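Local coordinates for protein beta-L-arabinobiosidase (Bacteroides thetaiotaomicron, PDB 5MQR) that probably hydrolyses glycosidic bonds of arabinofuranose-containing plant pectin in a gut bacterium, and may also have an exo-alpha-sialidase activity, at residues A81-Q86 / F155-S160; N238-M243 / F265-L270; C710-H715 / K745-F750; Q783-T788 / Y796-V801. One frame throughout, in Å; residues are numbered along the deposited sequence.

Contact 1. Residues A81-Q86 / F155-S160; sequences AYWNGQ and FYVSKS
A81 meets F155, and W83 meets V157, where two neighbouring blades of the N-terminal beta propeller lie side by side. Strands 74-83 and 148-157 each begin a separate four-stranded antiparallel sheet, and no hydrogen bond crosses between their segments here. Side chains make the join instead. A81 comes first: its methyl sits over one face of the F155 ring, a CH-pi contact with CB 4.0 Å from the F155 ring centroid and 29° off the normal. A small residue suits this place because the phenyl group already fills the gap; the side chain of F155 also lies about 4 Å from a bound calcium ion. Two residues on, W83 has CG anti to its backbone N (chi1 -176°), which carries the indole across to the other strand. There W83 CD1 is 4.0 Å from V157 CG2, and V157 CG1 is almost as near, so a branched side chain offers two methyls to one indole carbon. W83 NE1 donates to G161 O, so the indole is also held through its N-H. N84 and G85 then take the positive phi values of a type I' turn, which asparagine and glycine tolerate well, and the ND2 of N84 lies above the indole. Q86 closes this tight hairpin toward strand 86-94: W83 N donates to Q86 O at 2.8 Å, and Q86 N returns a bond to W83 O.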
# COMPACT_ATOMS: atom_id res chain seq x y z
N ALA A 81 24.73 15.89 -2.88
CA ALA A 81 24.48 16.31 -1.51
C ALA A 81 23.28 17.27 -1.46
O ALA A 81 22.82 17.74 -2.51
CB ALA A 81 25.72 16.93 -0.90
N TYR A 82 22.76 17.51 -0.26
CA TYR A 82 21.70 18.48 -0.03
C TYR A 82 22.07 19.36 1.15
O TYR A 82 22.30 18.87 2.25
CB TYR A 82 20.37 17.76 0.24
CG TYR A 82 19.16 18.65 0.35
CD1 TYR A 82 18.44 19.02 -0.78
CD2 TYR A 82 18.71 19.12 1.60
CE1 TYR A 82 17.31 19.83 -0.68
CE2 TYR A 82 17.58 19.94 1.71
CZ TYR A 82 16.89 20.31 0.57
OH TYR A 82 15.78 21.11 0.66
N TRP A 83 22.13 20.66 0.93
CA TRP A 83 22.69 21.57 1.92
C TRP A 83 22.06 22.92 1.79
O TRP A 83 21.95 23.44 0.69
CB TRP A 83 24.18 21.70 1.63
CG TRP A 83 24.94 22.51 2.60
CD1 TRP A 83 25.24 22.17 3.88
CD2 TRP A 83 25.51 23.80 2.37
NE1 TRP A 83 25.97 23.18 4.47
CE2 TRP A 83 26.16 24.18 3.56
CE3 TRP A 83 25.55 24.66 1.28
CZ2 TRP A 83 26.84 25.41 3.69
CZ3 TRP A 83 26.23 25.88 1.39
CH2 TRP A 83 26.86 26.24 2.60
N ASN A 84 21.68 23.52 2.91
CA ASN A 84 21.03 24.82 2.93
C ASN A 84 19.84 24.97 1.98
O ASN A 84 19.76 25.95 1.22
CB ASN A 84 22.05 25.93 2.68
CG ASN A 84 22.37 26.65 3.94
OD1 ASN A 84 21.82 27.72 4.22
ND2 ASN A 84 23.18 26.00 4.79
N GLY A 85 18.97 23.96 2.00
CA GLY A 85 17.80 23.92 1.15
C GLY A 85 18.07 23.67 -0.33
O GLY A 85 17.18 23.87 -1.13
N GLN A 86 19.27 23.22 -0.70
CA GLN A 86 19.60 23.03 -2.13
C GLN A 86 20.33 21.73 -2.39
O GLN A 86 21.17 21.33 -1.59
CB GLN A 86 20.48 24.18 -2.66
CG GLN A 86 19.71 25.48 -2.80
CD GLN A 86 20.54 26.67 -3.24
OE1 GLN A 86 20.30 27.78 -2.79
NE2 GLN A 86 21.50 26.46 -4.13
N PHE A 155 31.58 15.09 -1.58
CA PHE A 155 30.98 16.05 -0.68
C PHE A 155 31.09 15.61 0.77
O PHE A 155 30.92 14.43 1.07
CB PHE A 155 29.48 16.20 -0.97
CG PHE A 155 29.16 16.90 -2.26
CD1 PHE A 155 29.49 18.22 -2.45
CD2 PHE A 155 28.45 16.25 -3.25
CE1 PHE A 155 29.15 18.88 -3.62
CE2 PHE A 155 28.12 16.90 -4.43
CZ PHE A 155 28.47 18.22 -4.61
N TYR A 156 31.31 16.57 1.67
CA TYR A 156 31.20 16.37 3.13
C TYR A 156 30.56 17.59 3.78
O TYR A 156 31.01 18.72 3.57
CB TYR A 156 32.60 16.16 3.75
CG TYR A 156 32.60 16.09 5.26
CD1 TYR A 156 31.96 15.05 5.91
CD2 TYR A 156 33.26 17.04 6.03
CE1 TYR A 156 31.93 14.96 7.28
CE2 TYR A 156 33.25 16.96 7.41
CZ TYR A 156 32.58 15.92 8.04
OH TYR A 156 32.54 15.78 9.42
N VAL A 157 29.55 17.38 4.61
CA VAL A 157 28.99 18.44 5.45
C VAL A 157 29.59 18.30 6.84
O VAL A 157 29.40 17.28 7.51
CB VAL A 157 27.45 18.38 5.53
CG1 VAL A 157 26.91 19.47 6.49
CG2 VAL A 157 26.84 18.53 4.16
N SER A 158 30.31 19.33 7.28
CA SER A 158 31.03 19.29 8.54
C SER A 158 30.12 19.43 9.75
O SER A 158 28.91 19.70 9.63
CB SER A 158 32.11 20.36 8.56
OG SER A 158 31.55 21.62 8.87
N LYS A 159 30.70 19.22 10.92
CA LYS A 159 29.97 19.33 12.18
C LYS A 159 29.48 20.75 12.43
O LYS A 159 28.39 20.91 12.93
CB LYS A 159 30.83 18.86 13.34
CG LYS A 159 30.99 17.36 13.30
CD LYS A 159 31.86 16.89 14.44
CE LYS A 159 32.16 15.39 14.33
NZ LYS A 159 33.29 15.10 15.27
N SER A 160 30.24 21.75 12.02
CA SER A 160 29.81 23.15 12.07
C SER A 160 28.89 23.59 10.89
O SER A 160 28.69 24.79 10.69
CB SER A 160 31.05 24.04 12.13
OG SER A 160 31.81 23.92 10.94

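Contact 2. Residues N238-M243 / F265-L270; sequences NPLYMM and FNCYTL
M243 crosses the F265 ring obliquely, with its CB almost exactly over the ring's middle. That carbon is 3.6 Å from the F265 ring centroid and only 5° off the ring normal, a nearly ideal CH-pi contact. Beyond CB the selenomethionine bends at chi2 and chi3 (-63° and -78°), which brings its terminal methyl CE back to the CE2/CD2 rim of the ring. M243 CE thus comes to 3.7 Å from F265 CE2, while the selenium stands obliquely, 5.4 Å from the F265 centroid, in a Met-aromatic contact. A flexible methionine chain suits a flat partner of this kind. L240 works one helical turn earlier: its carbonyl oxygen approaches the phenyl ring obliquely, and its branched end turns to C267, with L240 CD1 3.8 Å from C267 SG and CD2 about as close. Water 1 adds a polar link, donating to M243 O at 3.3 Å and accepting from F265 N at 3.0 Å. With an alanine here in place of F265, the ring under M243 CB would be gone, and the selenomethionine tail would probably be free to turn over the gap. N238 caps the short helix 239-242 through a weak bond from L240 N to its OD1. On its far side that helix rests M242 and Y241 on I235 of helix 226-236, whereas strand 266-269 begins another four-stranded blade, where F265 touches S277 and C267 touches I275 of strand 275-278.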
# COMPACT_ATOMS: atom_id res chain seq x y z
N ASN A 238 37.45 10.43 9.53
CA ASN A 238 36.25 9.67 9.35
C ASN A 238 36.53 8.44 8.47
O ASN A 238 36.70 8.56 7.26
CB ASN A 238 35.17 10.54 8.73
CG ASN A 238 33.81 9.90 8.75
OD1 ASN A 238 33.67 8.70 8.52
ND2 ASN A 238 32.79 10.69 9.04
N PRO A 239 36.55 7.24 9.07
CA PRO A 239 36.89 6.04 8.28
C PRO A 239 35.94 5.75 7.14
O PRO A 239 36.39 5.22 6.14
CB PRO A 239 36.82 4.91 9.31
CG PRO A 239 35.89 5.42 10.37
CD PRO A 239 36.18 6.89 10.46
N LEU A 240 34.67 6.14 7.25
CA LEU A 240 33.73 6.00 6.15
C LEU A 240 34.14 6.79 4.89
O LEU A 240 33.83 6.39 3.77
CB LEU A 240 32.31 6.41 6.57
CG LEU A 240 31.71 5.63 7.73
CD1 LEU A 240 30.28 6.09 7.92
CD2 LEU A 240 31.76 4.12 7.50
N TYR A 241 34.83 7.91 5.09
CA TYR A 241 35.38 8.69 3.99
C TYR A 241 36.69 8.09 3.48
O TYR A 241 36.93 8.09 2.27
CB TYR A 241 35.49 10.18 4.37
CG TYR A 241 34.14 10.86 4.27
CD1 TYR A 241 33.14 10.63 5.22
CD2 TYR A 241 33.83 11.64 3.16
CE1 TYR A 241 31.88 11.22 5.09
CE2 TYR A 241 32.59 12.23 3.03
CZ TYR A 241 31.61 12.02 3.99
OH TYR A 241 30.38 12.61 3.80
N MSE A 242 37.53 7.54 4.37
CA MSE A 242 38.79 6.90 3.92
C MSE A 242 38.50 5.65 3.08
O MSE A 242 39.21 5.40 2.10
CB MSE A 242 39.71 6.58 5.08
CG MSE A 242 40.10 7.81 5.89
SE MSE A 242 41.01 9.13 4.78
CE MSE A 242 39.47 10.28 4.34
N MSE A 243 37.42 4.93 3.39
CA MSE A 243 36.98 3.80 2.58
C MSE A 243 36.66 4.16 1.16
O MSE A 243 36.67 3.29 0.28
CB MSE A 243 35.72 3.15 3.16
CG MSE A 243 35.96 2.46 4.49
SE MSE A 243 37.23 0.96 4.36
CE MSE A 243 35.91 -0.29 3.58
N PHE A 265 32.76 2.24 -2.75
CA PHE A 265 32.17 2.07 -1.43
C PHE A 265 31.00 3.02 -1.18
O PHE A 265 31.06 4.22 -1.47
CB PHE A 265 33.25 2.30 -0.37
CG PHE A 265 32.76 2.27 1.06
CD1 PHE A 265 32.24 3.42 1.65
CD2 PHE A 265 32.89 1.12 1.82
CE1 PHE A 265 31.81 3.41 2.97
CE2 PHE A 265 32.46 1.08 3.15
CZ PHE A 265 31.92 2.24 3.73
N ASN A 266 29.91 2.47 -0.68
CA ASN A 266 28.88 3.28 -0.02
C ASN A 266 28.33 2.46 1.11
O ASN A 266 28.50 1.25 1.14
CB ASN A 266 27.77 3.75 -0.97
CG ASN A 266 27.08 2.63 -1.72
OD1 ASN A 266 25.88 2.42 -1.56
ND2 ASN A 266 27.82 1.93 -2.58
N CYS A 267 27.69 3.13 2.07
CA CYS A 267 27.22 2.47 3.26
C CYS A 267 26.00 3.13 3.83
O CYS A 267 25.66 4.27 3.49
CB CYS A 267 28.33 2.48 4.34
SG CYS A 267 28.78 4.10 5.03
N TYR A 268 25.36 2.41 4.73
CA TYR A 268 24.25 2.96 5.49
C TYR A 268 24.15 2.29 6.85
O TYR A 268 24.73 1.22 7.05
CB TYR A 268 22.94 2.84 4.73
CG TYR A 268 22.53 1.46 4.27
CD1 TYR A 268 21.99 0.51 5.15
CD2 TYR A 268 22.61 1.12 2.93
CE1 TYR A 268 21.57 -0.74 4.69
CE2 TYR A 268 22.20 -0.12 2.45
CZ TYR A 268 21.67 -1.05 3.33
OH TYR A 268 21.23 -2.26 2.85
N THR A 269 23.39 2.91 7.73
CA THR A 269 23.25 2.48 9.11
C THR A 269 21.99 1.63 9.26
O THR A 269 20.90 2.07 8.92
CB THR A 269 23.23 3.69 10.06
OG1 THR A 269 24.45 4.44 9.91
CG2 THR A 269 23.10 3.23 11.53
N LEU A 270 22.17 0.42 9.75
CA LEU A 270 21.06 -0.52 9.97
C LEU A 270 20.25 -0.13 11.22
O LEU A 270 20.70 0.70 11.99
CB LEU A 270 21.63 -1.94 10.15
CG LEU A 270 22.39 -2.56 8.98
CD1 LEU A 270 23.05 -3.86 9.43
CD2 LEU A 270 21.44 -2.79 7.81
O HOH W 1 35.68 1.70 -2.40

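Contact 3. Residues C710-H715 / K745-F750; sequences CAIGHH and KKMDKF
H715 N donates to A711 O at 2.9 Å, a first-turn bond at the start of helix 712-719, where I712 and, just ahead of the helix, C710 meet M747 and F750. The same oxygen lies 3.3 Å above the plane of the H715 ring, offset toward its rim. H715 NE2 is in turn bonded to N1017 O, which fixes the rotation of that ring. C710 sits over one face of F750. Its CB is 3.7 Å from the F750 ring centroid and 14° off the normal, in CH-pi fashion, and the backbone joins in, with C710 CA 3.5 Å from F750 CG. Because SG is anti to the backbone N (chi1 177°), it leans past the ring obliquely, 4.6 Å from the F750 centroid, in a Cys sulfur-aromatic contact. A small, polarisable cysteine lets the phenyl group come this near to the main chain. Both segments belong to the MGH1-like glycoside hydrolase domain, a family built on an (alpha/alpha)6 barrel, and the 3-10 segment 745-749 lies in the loop between helices 726-737 and 754-765. A bound HEPES buffer molecule lies about 4 Å from the F750 side chain, so the ring borders a place that a small molecule can enter. Farther along the segment, I712 reaches out with CD1 to the methyl of selenomethionine M747, at 4.2 Å from its CE. Both of these apolar side chains also touch W735 of helix 726-737, and M747 continues to E781 and R784 of helix 768-788.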
# COMPACT_ATOMS: atom_id res chain seq x y z
N CYS A 710 -35.78 -16.69 14.99
CA CYS A 710 -34.94 -16.62 16.18
C CYS A 710 -33.71 -15.73 16.03
O CYS A 710 -33.47 -14.86 16.88
CB CYS A 710 -34.51 -18.04 16.58
SG CYS A 710 -33.39 -18.05 17.98
N ALA A 711 -32.96 -15.93 14.94
CA ALA A 711 -31.67 -15.26 14.70
C ALA A 711 -31.68 -14.13 13.64
O ALA A 711 -30.62 -13.76 13.11
CB ALA A 711 -30.61 -16.30 14.34
N ILE A 712 -32.84 -13.56 13.34
CA ILE A 712 -32.92 -12.48 12.33
C ILE A 712 -31.95 -11.34 12.64
O ILE A 712 -31.31 -10.81 11.73
CB ILE A 712 -34.35 -11.92 12.16
CG1 ILE A 712 -35.30 -13.01 11.63
CG2 ILE A 712 -34.32 -10.75 11.19
CD1 ILE A 712 -36.76 -12.63 11.65
N GLY A 713 -31.87 -10.94 13.91
CA GLY A 713 -30.95 -9.88 14.34
C GLY A 713 -29.49 -10.14 13.93
O GLY A 713 -28.86 -9.27 13.34
N HIS A 714 -29.00 -11.35 14.21
CA HIS A 714 -27.71 -11.82 13.73
C HIS A 714 -27.63 -11.82 12.20
O HIS A 714 -26.62 -11.39 11.65
CB HIS A 714 -27.41 -13.26 14.21
CG HIS A 714 -27.11 -13.38 15.68
ND1 HIS A 714 -26.29 -12.51 16.36
CD2 HIS A 714 -27.48 -14.33 16.57
CE1 HIS A 714 -26.18 -12.90 17.62
NE2 HIS A 714 -26.90 -14.00 17.78
N HIS A 715 -28.68 -12.31 11.52
CA HIS A 715 -28.70 -12.33 10.04
C HIS A 715 -28.47 -10.95 9.45
O HIS A 715 -27.71 -10.80 8.49
CB HIS A 715 -30.00 -12.92 9.47
CG HIS A 715 -30.23 -14.35 9.85
ND1 HIS A 715 -31.47 -14.95 9.76
CD2 HIS A 715 -29.39 -15.28 10.37
CE1 HIS A 715 -31.37 -16.20 10.19
NE2 HIS A 715 -30.12 -16.43 10.56
N LYS A 745 -46.28 -14.81 10.18
CA LYS A 745 -47.01 -15.14 11.39
C LYS A 745 -46.08 -15.55 12.55
O LYS A 745 -46.30 -15.14 13.68
CB LYS A 745 -47.98 -16.28 11.04
CG LYS A 745 -48.95 -16.74 12.11
CD LYS A 745 -50.13 -17.56 11.50
CE LYS A 745 -49.75 -18.58 10.39
NZ LYS A 745 -49.87 -18.06 8.97
N LYS A 746 -45.04 -16.33 12.25
CA LYS A 746 -44.17 -16.90 13.30
C LYS A 746 -43.04 -16.00 13.78
O LYS A 746 -42.20 -16.44 14.55
CB LYS A 746 -43.66 -18.28 12.88
CG LYS A 746 -44.83 -19.23 12.70
CD LYS A 746 -44.39 -20.64 12.36
CE LYS A 746 -45.61 -21.52 12.18
NZ LYS A 746 -45.19 -22.94 11.98
N MSE A 747 -43.07 -14.73 13.40
CA MSE A 747 -42.29 -13.71 14.13
C MSE A 747 -42.71 -13.64 15.59
O MSE A 747 -41.90 -13.30 16.46
CB MSE A 747 -42.43 -12.33 13.48
CG MSE A 747 -41.72 -12.34 12.13
SE MSE A 747 -41.54 -10.56 11.33
CE MSE A 747 -40.02 -10.10 12.49
N ASP A 748 -43.96 -13.98 15.90
CA ASP A 748 -44.40 -14.02 17.28
C ASP A 748 -43.79 -15.18 18.11
O ASP A 748 -44.00 -15.22 19.30
CB ASP A 748 -45.95 -13.90 17.40
CG ASP A 748 -46.73 -15.14 16.93
OD1 ASP A 748 -46.15 -16.23 16.66
OD2 ASP A 748 -47.96 -15.02 16.81
N LYS A 749 -43.03 -16.09 17.49
CA LYS A 749 -42.46 -17.23 18.19
C LYS A 749 -41.08 -16.97 18.79
O LYS A 749 -40.61 -17.79 19.56
CB LYS A 749 -42.39 -18.47 17.27
CG LYS A 749 -43.73 -18.98 16.75
CD LYS A 749 -44.60 -19.52 17.87
CE LYS A 749 -45.90 -20.10 17.34
NZ LYS A 749 -46.91 -20.15 18.45
N PHE A 750 -40.44 -15.87 18.42
CA PHE A 750 -39.12 -15.55 18.95
C PHE A 750 -38.95 -14.07 19.24
O PHE A 750 -39.42 -13.20 18.48
CB PHE A 750 -38.03 -16.01 17.98
CG PHE A 750 -37.95 -17.50 17.82
CD1 PHE A 750 -37.34 -18.29 18.78
CD2 PHE A 750 -38.53 -18.12 16.73
CE1 PHE A 750 -37.28 -19.67 18.66
CE2 PHE A 750 -38.47 -19.50 16.58
CZ PHE A 750 -37.85 -20.28 17.55

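Contact 4. Residues Q783-T788 / Y796-V801; sequences QRWERT and YWQGDV
Y796 lays its ring beside the helix at W785 and E786, its hydroxyl end reaching the aliphatic part of the glutamate: OH is 3.3 Å from E786 CB. W785 O meets the edge of the tyrosine ring near its plane, 3.5 Å from Y796 CE2. E786 keeps CG anti to the backbone N (chi1 -174°) and runs out extended, so its carboxylate passes the hydroxyl and turns only 20° from the plane of the tyrosine ring. Water 2, lying in that ring plane, bridges the two: it donates to E786 OE2 at 2.7 Å and is equally close to Y796 OH. The same OE2 forms a salt bridge with R852, so the acid has a charged mate. A phenylalanine in place of Y796 would probably leave water 2 without its tyrosine partner and the E786 carboxylate less firmly placed. W797 has its CG between backbone N and carbonyl carbon (chi1 61°), which swings the indole back to the helix end: CZ2 is 3.6 Å from T788 O, and NE1 donates to water 3. Q798 is bent at chi2, bringing NE2 to 3.7 Å from W785 CZ3, with the amide nearly perpendicular to the indole. The amide's proper bond is to S751 OG. R784 NH1 stands over a face of the W785 indole. Tyrosine suits position 796 by joining that hydroxyl to an apolar ring for I822 and M826 of helix 820-839 and L856 of helix 843-864, an arrangement of a loop folding back on the helix it follows, as between helices of an (alpha/alpha)6 barrel.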
# COMPACT_ATOMS: atom_id res chain seq x y z
N GLN A 783 -45.03 -2.65 18.96
CA GLN A 783 -46.29 -2.54 19.68
C GLN A 783 -46.91 -3.91 20.00
O GLN A 783 -47.55 -4.06 21.05
CB GLN A 783 -47.27 -1.61 18.94
CG GLN A 783 -46.89 -0.13 19.00
CD GLN A 783 -47.81 0.76 18.16
OE1 GLN A 783 -49.01 0.86 18.42
NE2 GLN A 783 -47.25 1.41 17.15
N ARG A 784 -46.69 -4.90 19.12
CA ARG A 784 -47.20 -6.25 19.34
C ARG A 784 -46.51 -6.85 20.56
O ARG A 784 -47.19 -7.31 21.48
CB ARG A 784 -47.03 -7.15 18.09
CG ARG A 784 -47.48 -8.58 18.32
CD ARG A 784 -47.39 -9.48 17.09
NE ARG A 784 -46.14 -9.35 16.33
CZ ARG A 784 -44.94 -9.80 16.73
NH1 ARG A 784 -44.77 -10.38 17.91
NH2 ARG A 784 -43.89 -9.64 15.94
N TRP A 785 -45.18 -6.80 20.60
CA TRP A 785 -44.44 -7.28 21.77
C TRP A 785 -44.85 -6.57 23.06
O TRP A 785 -45.04 -7.19 24.10
CB TRP A 785 -42.92 -7.19 21.55
CG TRP A 785 -42.40 -8.23 20.61
CD1 TRP A 785 -41.78 -8.02 19.41
CD2 TRP A 785 -42.48 -9.64 20.77
NE1 TRP A 785 -41.46 -9.22 18.81
CE2 TRP A 785 -41.86 -10.23 19.64
CE3 TRP A 785 -42.99 -10.47 21.78
CZ2 TRP A 785 -41.76 -11.61 19.47
CZ3 TRP A 785 -42.89 -11.87 21.61
CH2 TRP A 785 -42.28 -12.42 20.46
N GLU A 786 -44.97 -5.25 22.98
CA GLU A 786 -45.41 -4.42 24.10
C GLU A 786 -46.80 -4.80 24.60
O GLU A 786 -47.03 -4.83 25.79
CB GLU A 786 -45.41 -2.94 23.68
CG GLU A 786 -45.71 -1.96 24.79
CD GLU A 786 -45.55 -0.54 24.30
OE1 GLU A 786 -46.40 -0.11 23.50
OE2 GLU A 786 -44.55 0.12 24.69
N ARG A 787 -47.70 -5.09 23.69
CA ARG A 787 -49.06 -5.51 24.03
C ARG A 787 -49.10 -6.92 24.67
O ARG A 787 -49.81 -7.12 25.66
CB ARG A 787 -49.96 -5.40 22.79
CG ARG A 787 -51.28 -6.17 22.79
CD ARG A 787 -52.27 -5.62 21.75
NE ARG A 787 -51.61 -4.91 20.63
CZ ARG A 787 -51.03 -5.48 19.56
NH1 ARG A 787 -51.01 -6.81 19.38
NH2 ARG A 787 -50.46 -4.70 18.64
N THR A 788 -48.28 -7.85 24.17
CA THR A 788 -48.38 -9.25 24.58
C THR A 788 -47.44 -9.70 25.68
O THR A 788 -47.73 -10.71 26.32
CB THR A 788 -48.19 -10.21 23.38
OG1 THR A 788 -46.86 -10.14 22.85
CG2 THR A 788 -49.22 -9.92 22.27
N TYR A 796 -40.46 -6.66 30.51
CA TYR A 796 -40.86 -7.70 29.56
C TYR A 796 -40.60 -9.08 30.17
O TYR A 796 -39.69 -9.25 31.00
CB TYR A 796 -40.17 -7.52 28.18
CG TYR A 796 -40.76 -6.38 27.33
CD1 TYR A 796 -40.42 -5.06 27.57
CD2 TYR A 796 -41.68 -6.64 26.32
CE1 TYR A 796 -40.97 -4.02 26.82
CE2 TYR A 796 -42.23 -5.62 25.57
CZ TYR A 796 -41.87 -4.30 25.82
OH TYR A 796 -42.42 -3.25 25.09
N TRP A 797 -41.44 -10.04 29.82
CA TRP A 797 -41.20 -11.44 30.11
C TRP A 797 -41.04 -12.17 28.82
O TRP A 797 -41.55 -11.75 27.78
CB TRP A 797 -42.33 -12.09 30.90
CG TRP A 797 -43.66 -12.11 30.22
CD1 TRP A 797 -44.65 -11.19 30.36
CD2 TRP A 797 -44.15 -13.10 29.30
NE1 TRP A 797 -45.74 -11.53 29.59
CE2 TRP A 797 -45.46 -12.70 28.93
CE3 TRP A 797 -43.63 -14.27 28.76
CZ2 TRP A 797 -46.25 -13.45 28.04
CZ3 TRP A 797 -44.41 -15.02 27.85
CH2 TRP A 797 -45.70 -14.60 27.50
N GLN A 798 -40.32 -13.28 28.87
CA GLN A 798 -40.33 -14.24 27.79
C GLN A 798 -40.01 -15.61 28.33
O GLN A 798 -39.15 -15.74 29.19
CB GLN A 798 -39.31 -13.87 26.74
CG GLN A 798 -39.37 -14.73 25.49
CD GLN A 798 -40.63 -14.54 24.68
OE1 GLN A 798 -41.73 -14.90 25.10
NE2 GLN A 798 -40.48 -14.02 23.47
N GLY A 799 -40.70 -16.62 27.81
CA GLY A 799 -40.29 -18.01 28.05
C GLY A 799 -38.93 -18.27 27.42
O GLY A 799 -38.65 -17.76 26.33
N ASP A 800 -38.07 -19.03 28.08
CA ASP A 800 -36.70 -19.18 27.56
C ASP A 800 -36.67 -19.87 26.18
O ASP A 800 -35.86 -19.51 25.34
CB ASP A 800 -35.70 -19.77 28.59
CG ASP A 800 -36.00 -21.23 28.99
OD1 ASP A 800 -37.06 -21.80 28.63
OD2 ASP A 800 -35.14 -21.81 29.69
N VAL A 801 -37.62 -20.77 25.93
CA VAL A 801 -37.79 -21.41 24.60
C VAL A 801 -38.01 -20.36 23.48
O VAL A 801 -37.50 -20.50 22.37
CB VAL A 801 -38.95 -22.46 24.61
CG1 VAL A 801 -39.14 -23.10 23.24
CG2 VAL A 801 -38.71 -23.55 25.66
O HOH W 2 -42.14 -0.67 25.70
O HOH W 3 -48.09 -9.69 29.28

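How the contacts relate
The contacts follow one another along the chain, 1 to 4, none overlapping the next. They form two pairs on opposite sides of the chain's centre. Contacts 1 and 2, with centres about 17 Å apart, lie in the beta-propeller part and meet through Y241, whose ring stands edge-to-face to Y156 and whose hydroxyl makes a weak hydrogen bond to F155 O. Contacts 3 and 4, about 13 Å apart between centres, share the helical MGH1-like domain, where the W785 indole lies against the backbone of residues 747-750. Centres of contacts 1 and 3 are about 73 Å apart, and the two pairs belong to separate modules of one multidomain glycosidase.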